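Local coordinates for protein glutathione S-transferase (Ceriporiopsis subvermispora, PDB 6J3E) that probably conjugates glutathione to electrophilic compounds, as a fungal serine-type glutathione S-transferase found as a dimer of two-domain subunits, at residues V102-F115 with F199-I211. Residues are numbered along the deposited sequence; the frame is centred on the assembly and turned at random.
Sequences VVIPPETDALHAAF and FLGDKVSYADITI
His112 and Phe115, one turn apart on helix 109-115, both reach Ala207 in the first turn of helix 206-211. From CB, the His112 ring turns so that ND1 faces back along its own chain and donates to Thr108 O, which lies nearly in the ring plane but is met from above its carbonyl plane, not on a lone pair. Thus anchored, the ring brings CE1 to Ser205 CB (3.9 Å), while CD2 lies near Ala207 CB. NE2 at the tip accepts a weak, bent bond from Ala207 N (3.1 Å). Histidine suits this place because one ring can donate to its own helix and accept from the start of another. Tyr206 N is taken by Val103 O at 2.7 Å, so a loop carbonyl serves one N-H firmly and the imidazole the next only weakly.

A chi1 of 162°, CG opposite the backbone N, swings the Phe115 ring across to Ala207 CB, which sits over one face, 3.9 Å from the centroid (CH-pi); a methyl is small enough to fit there. The edge of Phe115 meets the face of Phe199, the planes 69° apart. Branched, aliphatic Ile104 suits the apolar flank of Tyr206, the side chains lying side by side with CG1 3.5 Å from CB.

Within the all-helical C-terminal domain, helices 109-115 and 206-211 run nearly parallel, at 18°. Helix 86-96 of the thioredoxin-like domain covers Val103 and Tyr206, whose hydroxyl bonds to glutathione-binding Ser86, while helix 22-34 covers Ile209.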
loop_
_atom_site.group_PDB
_atom_site.type_symbol
_atom_site.label_atom_id
_atom_site.label_comp_id
_atom_site.label_asym_id
_atom_site.label_seq_id
_atom_site.Cartn_x
_atom_site.Cartn_y
_atom_site.Cartn_z
ATOM N N VAL A 102 -0.938 -19.104 -12.542
ATOM C CA VAL A 102 -0.318 -18.439 -11.400
ATOM C C VAL A 102 -1.032 -17.129 -11.098
ATOM O O VAL A 102 -1.363 -16.359 -12.013
ATOM C CB VAL A 102 1.172 -18.199 -11.687
ATOM C CG1 VAL A 102 1.769 -17.251 -10.666
ATOM C CG2 VAL A 102 1.930 -19.523 -11.695
ATOM N N VAL A 103 -1.283 -16.860 -9.809
ATOM C CA VAL A 103 -1.871 -15.585 -9.413
ATOM C C VAL A 103 -0.892 -14.671 -8.683
ATOM O O VAL A 103 -1.111 -13.452 -8.674
ATOM C CB VAL A 103 -3.156 -15.766 -8.577
ATOM C CG1 VAL A 103 -4.214 -16.518 -9.372
ATOM C CG2 VAL A 103 -2.872 -16.425 -7.248
ATOM N N ILE A 104 0.180 -15.191 -8.099
ATOM C CA ILE A 104 1.187 -14.303 -7.514
ATOM C C ILE A 104 2.555 -14.644 -8.088
ATOM O O ILE A 104 3.350 -15.308 -7.411
ATOM C CB ILE A 104 1.206 -14.387 -5.976
ATOM C CG1 ILE A 104 -0.179 -14.052 -5.406
ATOM C CG2 ILE A 104 2.282 -13.456 -5.388
ATOM C CD1 ILE A 104 -0.216 -13.970 -3.889
ATOM N N PRO A 105 2.877 -14.208 -9.306
ATOM C CA PRO A 105 4.200 -14.495 -9.880
ATOM C C PRO A 105 5.299 -14.056 -8.933
ATOM O O PRO A 105 5.182 -13.003 -8.286
ATOM C CB PRO A 105 4.219 -13.682 -11.187
ATOM C CG PRO A 105 2.997 -12.858 -11.179
ATOM C CD PRO A 105 2.023 -13.453 -10.230
ATOM N N PRO A 106 6.366 -14.851 -8.804
ATOM C CA PRO A 106 7.303 -14.649 -7.681
ATOM C C PRO A 106 7.934 -13.268 -7.616
ATOM O O PRO A 106 8.160 -12.763 -6.511
ATOM C CB PRO A 106 8.362 -15.738 -7.918
ATOM C CG PRO A 106 7.630 -16.797 -8.625
ATOM C CD PRO A 106 6.615 -16.115 -9.509
ATOM N N GLU A 107 8.252 -12.654 -8.761
ATOM C CA GLU A 107 8.840 -11.323 -8.734
ATOM C C GLU A 107 7.877 -10.278 -8.186
ATOM O O GLU A 107 8.318 -9.179 -7.834
ATOM C CB GLU A 107 9.291 -10.907 -10.132
ATOM C CG GLU A 107 10.588 -11.527 -10.583
ATOM C CD GLU A 107 11.142 -10.896 -11.862
ATOM O OE1 GLU A 107 10.650 -9.819 -12.274
ATOM O OE2 GLU A 107 12.077 -11.484 -12.449
ATOM N N THR A 108 6.582 -10.599 -8.096
ATOM C CA THR A 108 5.552 -9.681 -7.616
ATOM C C THR A 108 5.097 -9.971 -6.195
ATOM O O THR A 108 4.148 -9.337 -5.723
ATOM C CB THR A 108 4.327 -9.718 -8.531
ATOM O OG1 THR A 108 3.681 -10.998 -8.416
ATOM C CG2 THR A 108 4.733 -9.467 -9.985
ATOM N N ASP A 109 5.748 -10.902 -5.499
ATOM C CA ASP A 109 5.180 -11.405 -4.253
ATOM C C ASP A 109 5.244 -10.359 -3.150
ATOM O O ASP A 109 4.256 -10.134 -2.435
ATOM C CB ASP A 109 5.899 -12.672 -3.821
ATOM C CG ASP A 109 5.349 -13.224 -2.540
ATOM O OD1 ASP A 109 5.713 -12.713 -1.460
ATOM O OD2 ASP A 109 4.544 -14.165 -2.616
ATOM N N ALA A 110 6.407 -9.721 -2.980
ATOM C CA ALA A 110 6.513 -8.656 -1.990
ATOM C C ALA A 110 5.647 -7.455 -2.378
ATOM O O ALA A 110 4.999 -6.851 -1.519
ATOM C CB ALA A 110 7.973 -8.266 -1.800
ATOM N N LEU A 111 5.585 -7.123 -3.666
ATOM C CA LEU A 111 4.725 -6.034 -4.110
ATOM C C LEU A 111 3.257 -6.341 -3.862
ATOM O O LEU A 111 2.480 -5.434 -3.520
ATOM C CB LEU A 111 4.962 -5.748 -5.587
ATOM C CG LEU A 111 6.198 -4.898 -5.820
ATOM C CD1 LEU A 111 6.556 -4.857 -7.306
ATOM C CD2 LEU A 111 5.936 -3.507 -5.304
ATOM N N HIS A 112 2.854 -7.608 -4.032
ATOM C CA HIS A 112 1.486 -8.006 -3.693
ATOM C C HIS A 112 1.208 -7.787 -2.216
ATOM O O HIS A 112 0.162 -7.240 -1.840
ATOM C CB HIS A 112 1.239 -9.469 -4.056
ATOM C CG HIS A 112 0.557 -9.663 -5.378
ATOM N ND1 HIS A 112 1.252 -9.834 -6.558
ATOM C CD2 HIS A 112 -0.758 -9.720 -5.703
ATOM C CE1 HIS A 112 0.392 -9.984 -7.552
ATOM N NE2 HIS A 112 -0.834 -9.925 -7.060
ATOM N N ALA A 113 2.130 -8.222 -1.360
ATOM C CA ALA A 113 1.925 -8.039 0.072
ATOM C C ALA A 113 1.804 -6.566 0.411
ATOM O O ALA A 113 1.010 -6.185 1.283
ATOM C CB ALA A 113 3.067 -8.667 0.863
ATOM N N ALA A 114 2.583 -5.721 -0.275
ATOM C CA ALA A 114 2.439 -4.286 -0.085
ATOM C C ALA A 114 1.102 -3.806 -0.635
ATOM O O ALA A 114 0.444 -2.950 -0.035
ATOM C CB ALA A 114 3.595 -3.549 -0.749
ATOM N N PHE A 115 0.668 -4.355 -1.768
ATOM C CA PHE A 115 -0.621 -3.950 -2.300
ATOM C C PHE A 115 -1.728 -4.266 -1.308
ATOM O O PHE A 115 -2.630 -3.449 -1.091
ATOM C CB PHE A 115 -0.878 -4.634 -3.643
ATOM C CG PHE A 115 -2.322 -4.615 -4.062
ATOM C CD1 PHE A 115 -2.846 -3.531 -4.757
ATOM C CD2 PHE A 115 -3.174 -5.680 -3.751
ATOM C CE1 PHE A 115 -4.183 -3.512 -5.146
ATOM C CE2 PHE A 115 -4.519 -5.661 -4.144
ATOM C CZ PHE A 115 -5.018 -4.574 -4.832
ATOM N N PHE A 199 -3.616 -5.458 -12.927
ATOM C CA PHE A 199 -2.392 -4.844 -12.419
ATOM C C PHE A 199 -1.167 -5.178 -13.270
ATOM O O PHE A 199 -0.336 -4.296 -13.527
ATOM C CB PHE A 199 -2.173 -5.249 -10.965
ATOM C CG PHE A 199 -2.755 -4.274 -10.018
ATOM C CD1 PHE A 199 -4.132 -4.242 -9.806
ATOM C CD2 PHE A 199 -1.949 -3.342 -9.393
ATOM C CE1 PHE A 199 -4.693 -3.312 -8.958
ATOM C CE2 PHE A 199 -2.502 -2.407 -8.532
ATOM C CZ PHE A 199 -3.881 -2.388 -8.319
ATOM N N LEU A 200 -1.015 -6.448 -13.691
ATOM C CA LEU A 200 0.121 -6.851 -14.520
ATOM C C LEU A 200 -0.084 -6.562 -15.998
ATOM O O LEU A 200 0.769 -6.954 -16.801
ATOM C CB LEU A 200 0.436 -8.344 -14.370
ATOM C CG LEU A 200 0.442 -9.026 -13.010
ATOM C CD1 LEU A 200 0.623 -10.532 -13.203
ATOM C CD2 LEU A 200 1.527 -8.459 -12.101
ATOM N N GLY A 201 -1.184 -5.910 -16.371
ATOM C CA GLY A 201 -1.467 -5.582 -17.756
ATOM C C GLY A 201 -2.421 -6.550 -18.425
ATOM O O GLY A 201 -3.632 -6.322 -18.479
ATOM N N ASP A 202 -1.871 -7.648 -18.934
ATOM C CA ASP A 202 -2.632 -8.625 -19.694
ATOM C C ASP A 202 -2.969 -9.891 -18.912
ATOM O O ASP A 202 -3.917 -10.587 -19.284
ATOM C CB ASP A 202 -1.849 -9.003 -20.960
ATOM C CG ASP A 202 -0.376 -9.241 -20.666
ATOM O OD1 ASP A 202 0.038 -8.966 -19.510
ATOM O OD2 ASP A 202 0.369 -9.682 -21.569
ATOM N N LYS A 203 -2.239 -10.201 -17.842
ATOM C CA LYS A 203 -2.448 -11.417 -17.072
ATOM C C LYS A 203 -3.158 -11.116 -15.753
ATOM O O LYS A 203 -2.904 -10.092 -15.115
ATOM C CB LYS A 203 -1.111 -12.105 -16.791
ATOM C CG LYS A 203 -0.312 -12.443 -18.040
ATOM C CD LYS A 203 1.148 -12.000 -17.924
ATOM C CE LYS A 203 1.832 -12.576 -16.684
ATOM N NZ LYS A 203 3.239 -12.085 -16.557
ATOM N N VAL A 204 -4.046 -12.024 -15.348
ATOM C CA VAL A 204 -4.711 -11.933 -14.053
ATOM C C VAL A 204 -3.722 -12.226 -12.932
ATOM O O VAL A 204 -2.875 -13.121 -13.036
ATOM C CB VAL A 204 -5.893 -12.910 -14.006
ATOM C CG1 VAL A 204 -6.278 -13.222 -12.567
ATOM C CG2 VAL A 204 -7.045 -12.335 -14.759
ATOM N N SER A 205 -3.832 -11.472 -11.846
ATOM C CA SER A 205 -3.001 -11.659 -10.669
ATOM C C SER A 205 -3.902 -11.674 -9.446
ATOM O O SER A 205 -5.087 -11.331 -9.522
ATOM C CB SER A 205 -1.963 -10.543 -10.557
ATOM O OG SER A 205 -2.627 -9.294 -10.600
ATOM N N TYR A 206 -3.333 -12.057 -8.297
ATOM C CA TYR A 206 -4.139 -12.041 -7.073
ATOM C C TYR A 206 -4.593 -10.634 -6.720
ATOM O O TYR A 206 -5.602 -10.481 -6.026
ATOM C CB TYR A 206 -3.384 -12.673 -5.883
ATOM C CG TYR A 206 -4.152 -12.658 -4.555
ATOM C CD1 TYR A 206 -5.219 -13.528 -4.321
ATOM C CD2 TYR A 206 -3.805 -11.778 -3.539
ATOM C CE1 TYR A 206 -5.925 -13.509 -3.099
ATOM C CE2 TYR A 206 -4.518 -11.742 -2.317
ATOM C CZ TYR A 206 -5.562 -12.612 -2.106
ATOM O OH TYR A 206 -6.254 -12.556 -0.915
ATOM N N ALA A 207 -3.897 -9.600 -7.213
ATOM C CA ALA A 207 -4.300 -8.232 -6.885
ATOM C C ALA A 207 -5.631 -7.884 -7.538
ATOM O O ALA A 207 -6.460 -7.187 -6.941
ATOM C CB ALA A 207 -3.211 -7.236 -7.294
ATOM N N ASP A 208 -5.840 -8.364 -8.764
ATOM C CA ASP A 208 -7.123 -8.241 -9.436
ATOM C C ASP A 208 -8.197 -8.999 -8.683
ATOM O O ASP A 208 -9.326 -8.516 -8.540
ATOM C CB ASP A 208 -7.023 -8.783 -10.866
ATOM C CG ASP A 208 -5.779 -8.307 -11.589
ATOM O OD1 ASP A 208 -5.499 -7.081 -11.588
ATOM O OD2 ASP A 208 -5.071 -9.172 -12.152
ATOM N N ILE A 209 -7.868 -10.209 -8.232
ATOM C CA ILE A 209 -8.833 -11.030 -7.516
ATOM C C ILE A 209 -9.234 -10.335 -6.232
ATOM O O ILE A 209 -10.406 -10.350 -5.839
ATOM C CB ILE A 209 -8.243 -12.431 -7.263
ATOM C CG1 ILE A 209 -7.973 -13.122 -8.592
ATOM C CG2 ILE A 209 -9.171 -13.278 -6.392
ATOM C CD1 ILE A 209 -7.237 -14.433 -8.470
ATOM N N THR A 210 -8.271 -9.666 -5.588
ATOM C CA THR A 210 -8.561 -8.940 -4.353
ATOM C C THR A 210 -9.654 -7.903 -4.569
ATOM O O THR A 210 -10.568 -7.761 -3.747
ATOM C CB THR A 210 -7.295 -8.264 -3.835
ATOM O OG1 THR A 210 -6.321 -9.258 -3.492
ATOM C CG2 THR A 210 -7.599 -7.416 -2.620
ATOM N N ILE A 211 -9.581 -7.172 -5.676
ATOM C CA ILE A 211 -10.530 -6.092 -5.906
ATOM C C ILE A 211 -11.922 -6.656 -6.164
ATOM O O ILE A 211 -12.905 -6.227 -5.552
ATOM C CB ILE A 211 -10.029 -5.191 -7.053
ATOM C CG1 ILE A 211 -8.661 -4.608 -6.674
ATOM C CG2 ILE A 211 -11.000 -4.083 -7.325
ATOM C CD1 ILE A 211 -7.986 -3.845 -7.768
HETATM O O HOH W 1 -0.330 -13.762 -12.400
#